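Local coordinates for response regulator receiver protein (Paraburkholderia phymatum, PDB 5TE9) that probably acts as a receiver domain of the CheY family, taking up a phosphoryl group on an aspartate to relay signals in bacterial two-component signalling, at residues S26-D29 against V30-R34. Residues are numbered along the deposited sequence; the frame is centred on the assembly and turned at random.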
loop_
_atom_site.group_PDB
_atom_site.type_symbol
_atom_site.label_atom_id
_atom_site.label_comp_id
_atom_site.label_asym_id
_atom_site.label_seq_id
_atom_site.Cartn_x
_atom_site.Cartn_y
_atom_site.Cartn_z
ATOM N N SER A 26 24.634 -0.505 -0.040
ATOM C CA SER A 26 24.673 -0.108 -1.450
ATOM C C SER A 26 23.902 1.187 -1.657
ATOM O O SER A 26 22.691 1.212 -1.425
ATOM C CB SER A 26 24.090 -1.197 -2.342
ATOM O OG SER A 26 24.176 -0.824 -3.710
ATOM N N PRO A 27 24.555 2.279 -2.070
ATOM C CA PRO A 27 23.819 3.522 -2.319
ATOM C C PRO A 27 22.835 3.416 -3.467
ATOM O O PRO A 27 21.777 4.045 -3.411
ATOM C CB PRO A 27 24.934 4.535 -2.625
ATOM C CG PRO A 27 26.094 3.700 -3.098
ATOM C CD PRO A 27 26.004 2.428 -2.311
ATOM N N THR A 28 23.170 2.670 -4.517
ATOM C CA THR A 28 22.212 2.391 -5.577
ATOM C C THR A 28 20.964 1.713 -5.024
ATOM O O THR A 28 19.837 2.100 -5.355
ATOM C CB THR A 28 22.859 1.506 -6.636
ATOM O OG1 THR A 28 23.807 2.273 -7.388
ATOM C CG2 THR A 28 21.796 0.930 -7.561
ATOM N N ASP A 29 21.150 0.701 -4.171
ATOM C CA ASP A 29 20.016 -0.046 -3.634
ATOM C C ASP A 29 19.235 0.775 -2.617
ATOM O O ASP A 29 18.001 0.674 -2.557
ATOM C CB ASP A 29 20.490 -1.365 -3.028
ATOM C CG ASP A 29 20.921 -2.361 -4.085
ATOM O OD1 ASP A 29 20.260 -2.420 -5.143
ATOM O OD2 ASP A 29 21.918 -3.077 -3.865
ATOM N N VAL A 30 19.923 1.605 -1.818
ATOM C CA VAL A 30 19.199 2.531 -0.945
ATOM C C VAL A 30 18.370 3.500 -1.780
ATOM O O VAL A 30 17.240 3.857 -1.416
ATOM C CB VAL A 30 20.169 3.279 -0.014
ATOM C CG1 VAL A 30 19.510 4.530 0.550
ATOM C CG2 VAL A 30 20.625 2.375 1.112
ATOM N N MET A 31 18.915 3.925 -2.923
ATOM C CA MET A 31 18.208 4.851 -3.797
ATOM C C MET A 31 16.910 4.236 -4.318
ATOM O O MET A 31 15.875 4.904 -4.356
ATOM C CB MET A 31 19.124 5.266 -4.951
ATOM C CG MET A 31 19.101 6.754 -5.253
ATOM S SD MET A 31 18.842 7.736 -3.765
ATOM C CE MET A 31 17.536 8.832 -4.331
ATOM N N ILE A 32 16.949 2.955 -4.693
ATOM C CA ILE A 32 15.768 2.263 -5.205
ATOM C C ILE A 32 14.644 2.252 -4.174
ATOM O O ILE A 32 13.473 2.485 -4.503
ATOM C CB ILE A 32 16.152 0.840 -5.644
ATOM C CG1 ILE A 32 17.005 0.905 -6.911
ATOM C CG2 ILE A 32 14.909 -0.036 -5.821
ATOM C CD1 ILE A 32 17.824 -0.333 -7.150
ATOM N N THR A 33 14.980 2.001 -2.911
ATOM C CA THR A 33 13.953 1.961 -1.885
ATOM C C THR A 33 13.410 3.356 -1.591
ATOM O O THR A 33 12.198 3.529 -1.429
ATOM C CB THR A 33 14.513 1.303 -0.631
ATOM O OG1 THR A 33 15.009 -0.006 -0.966
ATOM C CG2 THR A 33 13.438 1.180 0.411
ATOM N N ARG A 34 14.286 4.364 -1.540
ATOM C CA ARG A 34 13.844 5.734 -1.277
ATOM C C ARG A 34 12.848 6.198 -2.325
ATOM O O ARG A 34 11.787 6.743 -1.999
ATOM C CB ARG A 34 15.047 6.681 -1.236
ATOM C CG ARG A 34 15.605 6.898 0.160
ATOM C CD ARG A 34 16.910 7.691 0.157
ATOM N NE ARG A 34 17.440 7.825 1.512
ATOM C CZ ARG A 34 18.689 8.180 1.802
ATOM N NH1 ARG A 34 19.553 8.437 0.826
ATOM N NH2 ARG A 34 19.078 8.274 3.069
#
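The backbone N-H of Val30 is donated to Ser26 O, 2.8 Å from Val30 N, with an N-H...O angle of 163°, and so opens the first turn of helix 27-39. This helix is the crossover of the beta-alpha-beta unit that joins strands 19-23 and 46-49 in the CheY-like receiver fold. Ser26 is the N-cap: its OG accepts a weak bond from Asp29 N and gives another weak one to Asp29 OD2 (3.2 Å), which draws the carboxylate loosely toward the cap; the Asp29 side chain also touches Lys129 and, like Ile32, Pro130. The buried Val30 side chain rests on the cap residue, CG2 lying 3.5 Å from Ser26 O, and reaches Val48 of strand 46-49. Next, Met31 N bonds to Pro27 O at 2.9 Å, the donor tilted 33° from the carbonyl plane. Ile32 N donates to Thr28 O at 3.1 Å. With CG1 of Ile32 beside its backbone N (chi1 -71°), the chain runs back along the turn: CD1 comes within 3.6 Å of Thr28 O and 3.8 Å of Asp29 OD1, alongside the Asp29 side chain. Thr33 N makes a weak bond to Asp29 O, while its hydroxyl is hydrogen-bonded to Val131 O, linking the helix to the loop after strand 126-128. At Arg34, CG1 of Val30 lies 3.7 Å above the guanidinium plane, nearer the edge of the group than its centre.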